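Local coordinates for protein 3-hydroxyisobutyrate dehydrogenase (Thermus thermophilus, PDB 2CVZ) that probably catalyses the NADP-dependent oxidation of 3-hydroxyisobutyrate, a step of valine catabolism, with the cofactor held largely by its N-terminal Rossmann-type domain, at residues T84-T90 and V109-P115; E2-G8 and A56-C62; V218-F223 and R278-R282. One frame throughout, in Å; residues are numbered along the deposited sequence.

Interactions 1 and 2 are successive strand pairs of one sheet in the cofactor-binding domain, their centres about 9 Å apart. Strands 58-61 and 85-88 are neighbours there, and the pairs are stitched together by probable hydrogen bonds from V87 N to I59 O (2.7 Å) and from A89 N to T61 O (2.7 Å). Both pairs run to NADPH at their C-terminal ends: G8 and C62 of interaction 2 and T90 of interaction 1 belong to its pocket. Interaction 3 lies in the helical C-terminal part of the chain, its centre about 36 Å and 38 Å from the centres of interactions 1 and 2, and touches neither.

Interaction 1: residues T84-T90 and V109-P115; sequences TYWVDAT and VTYLDAP
Y111 leans forward along the neighbouring strand, past its register partner W86, to D88 within a beta-alpha-beta unit of the Rossmann-type domain, in which helix 94-105 links the parallel strands 85-88 and 110-113. The backbones are joined by five hydrogen bonds, running from T110 N to T84 O at one end to A114 N to D88 O (2.7 Å) at the other.

The tight part is the face carrying W86, D88 and Y111. With CG anti to the backbone N (chi1 175°), Y111 lays its ring obliquely beside the indole, CD1 lying 3.9 Å from W86 CD1, and carries its hydroxyl on to the carboxylate. D88 OD2 accepts from Y111 OH at 2.6 Å through the anti lone pair, in the plane of the phenol ring, while D88 CB sits 3.4 Å from Y111 CE1. Helices 66-76 and 94-105 pack on this face, and the hydroxyl also bonds to H162 NE2. On the other face V87 CG1 touches A114 CB at 3.6 Å.

The looser end lies at Y85 and T110, both partly exposed. Their side chains run alongside each other, T110 CB 3.6 Å from Y85 CD1, and a water bridges T84 O and T110 OG1 over the rim of one face of the Y85 ring. Helix 136-142 lies against both residues.

At the cofactor end, where T90 touches NADPH, D88 forms an Asx turn: besides bonding to T61 OG1 of the adjacent strand, OD1 accepts T90 N from above the carboxylate plane and T90 OG1 on its syn side, at 2.8 Å.

Interaction 2: residues E2-G8 and A56-C62; sequences EKVAFIG and ARVIFTC. With NDP (NADPH dihydro-nicotinamide-adenine-dinucleotide phosphate), chain G.
Strands 4-7 and 58-61 run parallel, 4.6 Å apart at closest approach and 18° from exact alignment, and five backbone hydrogen bonds join their segments, from R57 N to K3 O through to C62 N to I7 O.

The F6 and F60 side chains cross at about a right angle on one face of the sheet. The F6 ring puts CD1 only 3.3 Å from F60 CB, has F60 O over the rim of one face, and brings CZ to 3.7 Å from C62 CB. F60 swings the other way, its CG anti to the carbonyl carbon (chi1 -67°), which places the ring edge beside A5 O, 3.4 Å from CD1. Helix 13-23 packs on both rings. On the other face aliphatic carbons meet: I7 lies alongside T61, with CB 3.8 Å from T61 CG2, and A5 CB meets A56 CB, while T61 OG1 turns to D88 OD1 and W86 NE1 of the next strand.

At the partly exposed N-terminal end R57 grips E2 side-on in a salt bridge. NE gives a nearly straight bond to the syn lone pair of OE1 (2.7 Å), and NH2 reaches OE2 in a longer one (3.3 Å). Carboxylate and guanidinium are nearly coplanar, and R57 NH1 bonds to G83 O.

The opposite end opens on NADPH, where C62 SG lies 3.6 Å from the ribose atom O4D and G8 follows directly on strand 4-7. G8 begins what reads as a GxGxxG motif, and cofactor bound across the C-terminal ends of parallel strands is the hallmark of the Rossmann fold.

Interaction 3: residues V218-F223 and R278-R282; sequences VLTRAF and RLLER
R221 and E281 approach from opposite directions and meet end-on, both terminal nitrogens of the arginine facing the two carboxylate oxygens. NH1 donates to the syn lone pair of E281 OE2 (2.7 Å), while NH2 gives a nearly straight bond to OE1 (3.0 Å, 174°); the two planes are turned 33° apart. Bent at chi2 and chi3, the arginine folds back so that NH1 also bonds weakly to V218 O; E281 comes extended from helix 276-284.

F223 turns its ring edge onto one face of the R221 guanidinium, CE2 over its centre, and offers a ring face to R278. The R278 guanidinium lies obliquely over it, 35° from the ring plane, with CZ 3.9 Å from the ring centroid in an off-centre cation-pi contact. R278 NE turns to E275 in a salt bridge.

With the carboxylate of E281 gripped by both nitrogens, an alanine in place of R221 would probably leave that buried charge short of its counter-ion and let the glutamate turn. E281 OE2 also accepts from I288 N.

The two arginines come close, R221 NH2 lying 3.9 Å from R278 NH1, with a water weakly bound between them. E281 and E275 probably offset this like-charge approach, so the turn after helix 214-219 is joined to helix 276-284 mainly through balanced charge and a cation-pi contact.

Interaction 1: residues T84-T90 and V109-P115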
loop_
_atom_site.group_PDB
_atom_site.type_symbol
_atom_site.label_atom_id
_atom_site.label_comp_id
_atom_site.label_asym_id
_atom_site.label_seq_id
_atom_site.Cartn_x
_atom_site.Cartn_y
_atom_site.Cartn_z
ATOM N N THR C 84 12.744 -33.861 30.571
ATOM C CA THR C 84 13.521 -32.692 30.173
ATOM C C THR C 84 12.626 -31.626 29.539
ATOM O O THR C 84 11.554 -31.928 29.007
ATOM C CB THR C 84 14.626 -33.073 29.156
ATOM O OG1 THR C 84 15.541 -33.997 29.760
ATOM C CG2 THR C 84 15.396 -31.835 28.707
ATOM N N TYR C 85 13.072 -30.377 29.602
ATOM C CA TYR C 85 12.323 -29.273 29.027
ATOM C C TYR C 85 13.141 -28.614 27.931
ATOM O O TYR C 85 14.362 -28.491 28.040
ATOM C CB TYR C 85 11.978 -28.252 30.109
ATOM C CG TYR C 85 11.005 -28.779 31.137
ATOM C CD1 TYR C 85 9.634 -28.786 30.887
ATOM C CD2 TYR C 85 11.456 -29.293 32.351
ATOM C CE1 TYR C 85 8.734 -29.291 31.823
ATOM C CE2 TYR C 85 10.566 -29.803 33.293
ATOM C CZ TYR C 85 9.209 -29.797 33.023
ATOM O OH TYR C 85 8.325 -30.290 33.954
ATOM N N TRP C 86 12.459 -28.202 26.869
ATOM C CA TRP C 86 13.114 -27.546 25.750
ATOM C C TRP C 86 12.535 -26.144 25.637
ATOM O O TRP C 86 11.381 -25.973 25.241
ATOM C CB TRP C 86 12.863 -28.324 24.451
ATOM C CG TRP C 86 13.725 -27.882 23.302
ATOM C CD1 TRP C 86 13.832 -26.619 22.789
ATOM C CD2 TRP C 86 14.616 -28.702 22.533
ATOM N NE1 TRP C 86 14.733 -26.603 21.751
ATOM C CE2 TRP C 86 15.229 -27.867 21.572
ATOM C CE3 TRP C 86 14.954 -30.062 22.562
ATOM C CZ2 TRP C 86 16.165 -28.348 20.646
ATOM C CZ3 TRP C 86 15.886 -30.542 21.640
ATOM C CH2 TRP C 86 16.479 -29.683 20.696
ATOM N N VAL C 87 13.338 -25.149 26.005
ATOM C CA VAL C 87 12.922 -23.752 25.950
ATOM C C VAL C 87 13.506 -23.154 24.677
ATOM O O VAL C 87 14.711 -22.928 24.580
ATOM C CB VAL C 87 13.436 -22.975 27.185
ATOM C CG1 VAL C 87 13.023 -21.507 27.097
ATOM C CG2 VAL C 87 12.875 -23.605 28.458
ATOM N N ASP C 88 12.641 -22.903 23.701
ATOM C CA ASP C 88 13.076 -22.373 22.416
ATOM C C ASP C 88 12.912 -20.858 22.285
ATOM O O ASP C 88 11.800 -20.357 22.108
ATOM C CB ASP C 88 12.312 -23.095 21.303
ATOM C CG ASP C 88 12.829 -22.757 19.926
ATOM O OD1 ASP C 88 13.994 -22.318 19.820
ATOM O OD2 ASP C 88 12.074 -22.949 18.947
ATOM N N ALA C 89 14.033 -20.141 22.364
ATOM C CA ALA C 89 14.044 -18.684 22.269
ATOM C C ALA C 89 14.146 -18.197 20.826
ATOM O O ALA C 89 14.252 -16.997 20.570
ATOM C CB ALA C 89 15.198 -18.113 23.103
ATOM N N THR C 90 14.130 -19.135 19.885
ATOM C CA THR C 90 14.179 -18.787 18.471
ATOM C C THR C 90 12.868 -18.079 18.142
ATOM O O THR C 90 11.842 -18.371 18.751
ATOM C CB THR C 90 14.242 -20.055 17.581
ATOM O OG1 THR C 90 15.410 -20.820 17.898
ATOM C CG2 THR C 90 14.261 -19.677 16.102
ATOM N N VAL C 109 9.970 -35.198 26.395
ATOM C CA VAL C 109 10.499 -33.837 26.459
ATOM C C VAL C 109 9.387 -32.824 26.210
ATOM O O VAL C 109 8.608 -32.967 25.267
ATOM C CB VAL C 109 11.612 -33.623 25.410
ATOM C CG1 VAL C 109 12.085 -32.176 25.435
ATOM C CG2 VAL C 109 12.774 -34.561 25.694
ATOM N N THR C 110 9.321 -31.801 27.054
ATOM C CA THR C 110 8.296 -30.771 26.926
ATOM C C THR C 110 8.836 -29.501 26.280
ATOM O O THR C 110 9.689 -28.812 26.846
ATOM C CB THR C 110 7.700 -30.421 28.297
ATOM O OG1 THR C 110 7.132 -31.601 28.879
ATOM C CG2 THR C 110 6.616 -29.359 28.156
ATOM N N TYR C 111 8.327 -29.204 25.087
ATOM C CA TYR C 111 8.735 -28.025 24.333
ATOM C C TYR C 111 7.892 -26.813 24.709
ATOM O O TYR C 111 6.690 -26.925 24.962
ATOM C CB TYR C 111 8.584 -28.283 22.831
ATOM C CG TYR C 111 8.877 -27.084 21.946
ATOM C CD1 TYR C 111 10.146 -26.888 21.397
ATOM C CD2 TYR C 111 7.880 -26.148 21.648
ATOM C CE1 TYR C 111 10.416 -25.795 20.568
ATOM C CE2 TYR C 111 8.141 -25.052 20.823
ATOM C CZ TYR C 111 9.407 -24.883 20.285
ATOM O OH TYR C 111 9.660 -23.818 19.451
ATOM N N LEU C 112 8.539 -25.655 24.735
ATOM C CA LEU C 112 7.870 -24.398 25.041
ATOM C C LEU C 112 8.469 -23.342 24.135
ATOM O O LEU C 112 9.691 -23.234 24.046
ATOM C CB LEU C 112 8.117 -23.988 26.495
ATOM C CG LEU C 112 7.542 -24.860 27.612
ATOM C CD1 LEU C 112 7.980 -24.310 28.956
ATOM C CD2 LEU C 112 6.028 -24.881 27.515
ATOM N N ASP C 113 7.636 -22.584 23.426
ATOM C CA ASP C 113 8.208 -21.532 22.604
ATOM C C ASP C 113 8.405 -20.354 23.542
ATOM O O ASP C 113 7.492 -19.963 24.269
ATOM C CB ASP C 113 7.326 -21.149 21.397
ATOM C CG ASP C 113 5.837 -21.173 21.689
ATOM O OD1 ASP C 113 5.126 -20.287 21.166
ATOM O OD2 ASP C 113 5.365 -22.081 22.402
ATOM N N ALA C 114 9.617 -19.814 23.551
ATOM C CA ALA C 114 9.930 -18.700 24.425
ATOM C C ALA C 114 10.729 -17.610 23.723
ATOM O O ALA C 114 11.818 -17.239 24.170
ATOM C CB ALA C 114 10.693 -19.207 25.647
ATOM N N PRO C 115 10.203 -17.085 22.604
ATOM C CA PRO C 115 10.918 -16.025 21.885
ATOM C C PRO C 115 11.071 -14.805 22.791
ATOM O O PRO C 115 10.333 -14.650 23.768
ATOM C CB PRO C 115 10.030 -15.766 20.667
ATOM C CG PRO C 115 8.660 -16.141 21.152
ATOM C CD PRO C 115 8.921 -17.400 21.948
HETATM O O HOH W 1 8.952 -32.946 30.258
#

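Interaction 2: residues E2-G8 and A56-C62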
loop_
_atom_site.group_PDB
_atom_site.type_symbol
_atom_site.label_atom_id
_atom_site.label_comp_id
_atom_site.label_asym_id
_atom_site.label_seq_id
_atom_site.Cartn_x
_atom_site.Cartn_y
_atom_site.Cartn_z
ATOM N N GLU C 2 21.511 -31.276 38.723
ATOM C CA GLU C 2 20.717 -30.651 37.684
ATOM C C GLU C 2 21.470 -29.529 36.964
ATOM O O GLU C 2 21.991 -28.605 37.574
ATOM C CB GLU C 2 19.491 -29.947 38.355
ATOM C CG GLU C 2 18.529 -30.911 39.041
ATOM C CD GLU C 2 17.757 -31.766 38.056
ATOM O OE1 GLU C 2 17.036 -31.192 37.214
ATOM O OE2 GLU C 2 17.870 -33.008 38.123
ATOM N N LYS C 3 21.498 -29.690 35.628
ATOM C CA LYS C 3 22.173 -28.674 34.845
ATOM C C LYS C 3 21.309 -28.112 33.680
ATOM O O LYS C 3 20.255 -28.679 33.390
ATOM C CB LYS C 3 23.441 -29.274 34.153
ATOM C CG LYS C 3 24.513 -29.728 35.129
ATOM C CD LYS C 3 25.794 -30.059 34.382
ATOM C CE LYS C 3 26.916 -30.462 35.324
ATOM N NZ LYS C 3 28.196 -30.638 34.583
ATOM N N VAL C 4 21.732 -27.015 33.065
ATOM C CA VAL C 4 20.994 -26.443 31.953
ATOM C C VAL C 4 21.982 -26.396 30.798
ATOM O O VAL C 4 23.191 -26.521 31.005
ATOM C CB VAL C 4 20.475 -25.022 32.271
ATOM C CG1 VAL C 4 19.523 -25.081 33.461
ATOM C CG2 VAL C 4 21.640 -24.085 32.558
ATOM N N ALA C 5 21.479 -26.245 29.580
ATOM C CA ALA C 5 22.360 -26.200 28.423
ATOM C C ALA C 5 21.817 -25.202 27.424
ATOM O O ALA C 5 20.610 -24.984 27.359
ATOM C CB ALA C 5 22.459 -27.582 27.788
ATOM N N PHE C 6 22.709 -24.592 26.650
ATOM C CA PHE C 6 22.287 -23.617 25.657
ATOM C C PHE C 6 22.885 -23.952 24.296
ATOM O O PHE C 6 24.078 -24.257 24.185
ATOM C CB PHE C 6 22.725 -22.210 26.070
ATOM C CG PHE C 6 21.905 -21.113 25.445
ATOM C CD1 PHE C 6 20.871 -20.510 26.157
ATOM C CD2 PHE C 6 22.147 -20.699 24.137
ATOM C CE1 PHE C 6 20.088 -19.510 25.574
ATOM C CE2 PHE C 6 21.371 -19.702 23.546
ATOM C CZ PHE C 6 20.341 -19.106 24.265
ATOM N N ILE C 7 22.049 -23.895 23.265
ATOM C CA ILE C 7 22.479 -24.178 21.902
ATOM C C ILE C 7 22.291 -22.938 21.040
ATOM O O ILE C 7 21.196 -22.378 20.987
ATOM C CB ILE C 7 21.656 -25.330 21.284
ATOM C CG1 ILE C 7 21.904 -26.626 22.059
ATOM C CG2 ILE C 7 22.013 -25.489 19.814
ATOM C CD1 ILE C 7 21.002 -27.771 21.640
ATOM N N GLY C 8 23.358 -22.513 20.369
ATOM C CA GLY C 8 23.274 -21.341 19.516
ATOM C C GLY C 8 23.755 -20.086 20.216
ATOM O O GLY C 8 22.956 -19.299 20.723
ATOM N N ALA C 56 21.193 -32.096 30.279
ATOM C CA ALA C 56 20.475 -31.027 30.968
ATOM C C ALA C 56 19.005 -31.299 31.267
ATOM O O ALA C 56 18.338 -32.062 30.565
ATOM C CB ALA C 56 20.601 -29.728 30.165
ATOM N N ARG C 57 18.515 -30.661 32.327
ATOM C CA ARG C 57 17.121 -30.766 32.738
ATOM C C ARG C 57 16.348 -29.791 31.856
ATOM O O ARG C 57 15.178 -30.005 31.534
ATOM C CB ARG C 57 16.970 -30.370 34.209
ATOM C CG ARG C 57 15.531 -30.145 34.661
ATOM C CD ARG C 57 14.730 -31.436 34.666
ATOM N NE ARG C 57 15.186 -32.352 35.708
ATOM C CZ ARG C 57 14.654 -33.547 35.942
ATOM N NH1 ARG C 57 13.640 -33.982 35.207
ATOM N NH2 ARG C 57 15.131 -34.304 36.922
ATOM N N VAL C 58 17.019 -28.711 31.471
ATOM C CA VAL C 58 16.420 -27.698 30.615
ATOM C C VAL C 58 17.386 -27.333 29.497
ATOM O O VAL C 58 18.519 -26.918 29.747
ATOM C CB VAL C 58 16.074 -26.412 31.396
ATOM C CG1 VAL C 58 15.350 -25.428 30.478
ATOM C CG2 VAL C 58 15.214 -26.748 32.604
ATOM N N ILE C 59 16.928 -27.503 28.264
ATOM C CA ILE C 59 17.728 -27.190 27.089
ATOM C C ILE C 59 17.184 -25.917 26.451
ATOM O O ILE C 59 15.977 -25.795 26.239
ATOM C CB ILE C 59 17.656 -28.333 26.050
ATOM C CG1 ILE C 59 18.300 -29.598 26.623
ATOM C CG2 ILE C 59 18.347 -27.914 24.761
ATOM C CD1 ILE C 59 18.194 -30.803 25.718
ATOM N N PHE C 60 18.073 -24.970 26.159
ATOM C CA PHE C 60 17.683 -23.713 25.522
ATOM C C PHE C 60 18.247 -23.639 24.111
ATOM O O PHE C 60 19.348 -24.119 23.852
ATOM C CB PHE C 60 18.235 -22.497 26.269
ATOM C CG PHE C 60 17.661 -22.288 27.635
ATOM C CD1 PHE C 60 18.116 -23.030 28.718
ATOM C CD2 PHE C 60 16.694 -21.310 27.849
ATOM C CE1 PHE C 60 17.618 -22.800 30.000
ATOM C CE2 PHE C 60 16.189 -21.071 29.128
ATOM C CZ PHE C 60 16.653 -21.816 30.204
ATOM N N THR C 61 17.498 -23.018 23.207
ATOM C CA THR C 61 17.960 -22.835 21.842
ATOM C C THR C 61 17.605 -21.434 21.374
ATOM O O THR C 61 16.558 -20.898 21.724
ATOM C CB THR C 61 17.325 -23.847 20.855
ATOM O OG1 THR C 61 15.904 -23.882 21.038
ATOM C CG2 THR C 61 17.909 -25.236 21.059
ATOM N N CYS C 62 18.505 -20.826 20.614
ATOM C CA CYS C 62 18.252 -19.510 20.054
ATOM C C CYS C 62 18.948 -19.528 18.709
ATOM O O CYS C 62 20.071 -19.040 18.559
ATOM C CB CYS C 62 18.817 -18.395 20.931
ATOM S SG CYS C 62 18.242 -16.779 20.377
HETATM P PA NDP G . 22.846 -14.837 14.907
HETATM O O1A NDP G . 23.717 -13.934 15.611
HETATM O O2A NDP G . 22.771 -14.915 13.405
HETATM O O5B NDP G . 23.175 -16.323 15.512
HETATM C C5B NDP G . 22.501 -17.471 14.984
HETATM C C4B NDP G . 23.071 -18.620 15.802
HETATM O O4B NDP G . 22.454 -19.825 15.271
HETATM C C3B NDP G . 24.552 -18.821 15.768
HETATM O O3B NDP G . 24.996 -19.288 17.069
HETATM C C2B NDP G . 24.770 -19.880 14.757
HETATM O O2B NDP G . 25.999 -20.609 14.786
HETATM C C1B NDP G . 23.524 -20.691 14.926
HETATM N N9A NDP G . 23.186 -21.478 13.708
HETATM C C8A NDP G . 22.844 -21.008 12.419
HETATM N N7A NDP G . 22.605 -22.013 11.599
HETATM C C5A NDP G . 22.786 -23.157 12.326
HETATM C C6A NDP G . 22.685 -24.536 12.034
HETATM N N6A NDP G . 22.345 -24.941 10.810
HETATM N N1A NDP G . 22.936 -25.444 13.011
HETATM C C2A NDP G . 23.280 -25.028 14.252
HETATM N N3A NDP G . 23.403 -23.751 14.630
HETATM C C4A NDP G . 23.139 -22.852 13.610
HETATM O O3 NDP G . 21.365 -14.678 15.412
HETATM P PN NDP G . 20.589 -13.794 16.492
HETATM O O1N NDP G . 20.766 -12.392 16.099
HETATM O O2N NDP G . 21.118 -14.295 17.804
HETATM O O5D NDP G . 19.107 -14.362 16.321
HETATM C C5D NDP G . 18.749 -15.735 16.685
HETATM C C4D NDP G . 17.202 -15.767 16.877
HETATM O O4D NDP G . 16.863 -14.734 17.798
HETATM C C3D NDP G . 16.453 -15.419 15.586
HETATM O O3D NDP G . 15.285 -16.247 15.488
HETATM C C2D NDP G . 16.154 -13.949 15.710
HETATM O O2D NDP G . 15.099 -13.600 14.831
HETATM C C1D NDP G . 15.814 -13.924 17.259
HETATM N N1N NDP G . 15.917 -12.578 17.903
HETATM C C2N NDP G . 17.011 -11.742 17.547
HETATM C C3N NDP G . 17.076 -10.449 18.211
HETATM C C7N NDP G . 18.175 -9.525 17.913
HETATM O O7N NDP G . 18.135 -8.307 18.181
HETATM N N7N NDP G . 19.305 -9.979 17.337
HETATM C C4N NDP G . 16.080 -10.114 19.139
HETATM C C5N NDP G . 15.041 -10.938 19.461
HETATM C C6N NDP G . 14.957 -12.170 18.846
HETATM P P2B NDP G . 27.343 -20.076 14.217
HETATM O O1X NDP G . 28.078 -21.318 13.905
HETATM O O2X NDP G . 28.001 -19.241 15.259
HETATM O O3X NDP G . 27.079 -19.255 12.956
#

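Interaction 3: residues V218-F223 and R278-R282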
loop_
_atom_site.group_PDB
_atom_site.type_symbol
_atom_site.label_atom_id
_atom_site.label_comp_id
_atom_site.label_asym_id
_atom_site.label_seq_id
_atom_site.Cartn_x
_atom_site.Cartn_y
_atom_site.Cartn_z
ATOM N N VAL C 218 20.748 5.896 13.529
ATOM C CA VAL C 218 20.678 6.630 12.273
ATOM C C VAL C 218 21.288 8.029 12.310
ATOM O O VAL C 218 22.164 8.349 11.508
ATOM C CB VAL C 218 19.216 6.742 11.793
ATOM C CG1 VAL C 218 19.166 7.424 10.435
ATOM C CG2 VAL C 218 18.585 5.356 11.729
ATOM N N LEU C 219 20.817 8.864 13.227
ATOM C CA LEU C 219 21.328 10.226 13.325
ATOM C C LEU C 219 22.840 10.249 13.541
ATOM O O LEU C 219 23.534 11.131 13.033
ATOM C CB LEU C 219 20.617 10.975 14.459
ATOM C CG LEU C 219 19.232 11.554 14.137
ATOM C CD1 LEU C 219 18.324 10.487 13.543
ATOM C CD2 LEU C 219 18.625 12.125 15.402
ATOM N N THR C 220 23.341 9.268 14.285
ATOM C CA THR C 220 24.766 9.154 14.585
ATOM C C THR C 220 25.544 8.553 13.419
ATOM O O THR C 220 26.774 8.662 13.360
ATOM C CB THR C 220 25.001 8.246 15.799
ATOM O OG1 THR C 220 24.471 6.943 15.521
ATOM C CG2 THR C 220 24.325 8.813 17.036
ATOM N N ARG C 221 24.818 7.917 12.502
ATOM C CA ARG C 221 25.408 7.262 11.338
ATOM C C ARG C 221 26.177 6.022 11.779
ATOM O O ARG C 221 26.909 5.422 10.993
ATOM C CB ARG C 221 26.356 8.212 10.588
ATOM C CG ARG C 221 25.767 9.575 10.272
ATOM C CD ARG C 221 24.371 9.451 9.676
ATOM N NE ARG C 221 24.357 8.697 8.429
ATOM C CZ ARG C 221 23.248 8.278 7.827
ATOM N NH1 ARG C 221 22.063 8.540 8.366
ATOM N NH2 ARG C 221 23.319 7.607 6.687
ATOM N N ALA C 222 25.997 5.639 13.040
ATOM C CA ALA C 222 26.682 4.481 13.604
ATOM C C ALA C 222 26.238 3.159 12.984
ATOM O O ALA C 222 27.068 2.303 12.663
ATOM C CB ALA C 222 26.472 4.438 15.116
ATOM N N PHE C 223 24.927 2.996 12.832
ATOM C CA PHE C 223 24.354 1.782 12.261
ATOM C C PHE C 223 25.019 0.510 12.778
ATOM O O PHE C 223 25.545 -0.293 12.004
ATOM C CB PHE C 223 24.436 1.834 10.734
ATOM C CG PHE C 223 23.480 2.809 10.114
ATOM C CD1 PHE C 223 22.110 2.560 10.127
ATOM C CD2 PHE C 223 23.942 3.983 9.528
ATOM C CE1 PHE C 223 21.214 3.467 9.564
ATOM C CE2 PHE C 223 23.054 4.899 8.962
ATOM C CZ PHE C 223 21.685 4.639 8.981
ATOM N N ARG C 278 18.289 3.129 5.247
ATOM C CA ARG C 278 19.282 3.591 4.279
ATOM C C ARG C 278 18.655 3.622 2.888
ATOM O O ARG C 278 19.034 4.435 2.044
ATOM C CB ARG C 278 20.499 2.662 4.250
ATOM C CG ARG C 278 21.514 2.862 5.366
ATOM C CD ARG C 278 22.705 1.942 5.117
ATOM N NE ARG C 278 23.754 2.035 6.129
ATOM C CZ ARG C 278 24.593 3.058 6.256
ATOM N NH1 ARG C 278 24.516 4.096 5.437
ATOM N NH2 ARG C 278 25.524 3.033 7.198
ATOM N N LEU C 279 17.700 2.726 2.648
ATOM C CA LEU C 279 17.023 2.671 1.355
ATOM C C LEU C 279 16.239 3.957 1.129
ATOM O O LEU C 279 16.199 4.490 0.016
ATOM C CB LEU C 279 16.083 1.464 1.294
ATOM C CG LEU C 279 15.329 1.256 -0.024
ATOM C CD1 LEU C 279 16.315 1.226 -1.186
ATOM C CD2 LEU C 279 14.535 -0.042 0.042
ATOM N N LEU C 280 15.618 4.460 2.192
ATOM C CA LEU C 280 14.850 5.696 2.109
ATOM C C LEU C 280 15.797 6.873 1.897
ATOM O O LEU C 280 15.474 7.820 1.177
ATOM C CB LEU C 280 14.032 5.901 3.389
ATOM C CG LEU C 280 12.917 4.878 3.619
ATOM C CD1 LEU C 280 12.299 5.075 4.998
ATOM C CD2 LEU C 280 11.861 5.030 2.525
ATOM N N GLU C 281 16.968 6.812 2.523
ATOM C CA GLU C 281 17.955 7.879 2.377
ATOM C C GLU C 281 18.481 7.845 0.950
ATOM O O GLU C 281 18.754 8.886 0.351
ATOM C CB GLU C 281 19.110 7.681 3.357
ATOM C CG GLU C 281 18.681 7.662 4.814
ATOM C CD GLU C 281 19.862 7.565 5.761
ATOM O OE1 GLU C 281 20.745 6.713 5.523
ATOM O OE2 GLU C 281 19.902 8.336 6.744
ATOM N N ARG C 282 18.622 6.634 0.420
ATOM C CA ARG C 282 19.087 6.431 -0.947
ATOM C C ARG C 282 18.144 7.155 -1.901
ATOM O O ARG C 282 18.565 8.004 -2.688
ATOM C CB ARG C 282 19.110 4.931 -1.272
ATOM C CG ARG C 282 18.942 4.590 -2.748
ATOM C CD ARG C 282 20.191 3.955 -3.324
ATOM N NE ARG C 282 20.497 2.652 -2.738
ATOM C CZ ARG C 282 19.953 1.500 -3.123
ATOM N NH1 ARG C 282 19.059 1.472 -4.102
ATOM N NH2 ARG C 282 20.321 0.369 -2.537
HETATM O O HOH W 2 26.550 6.681 6.490
#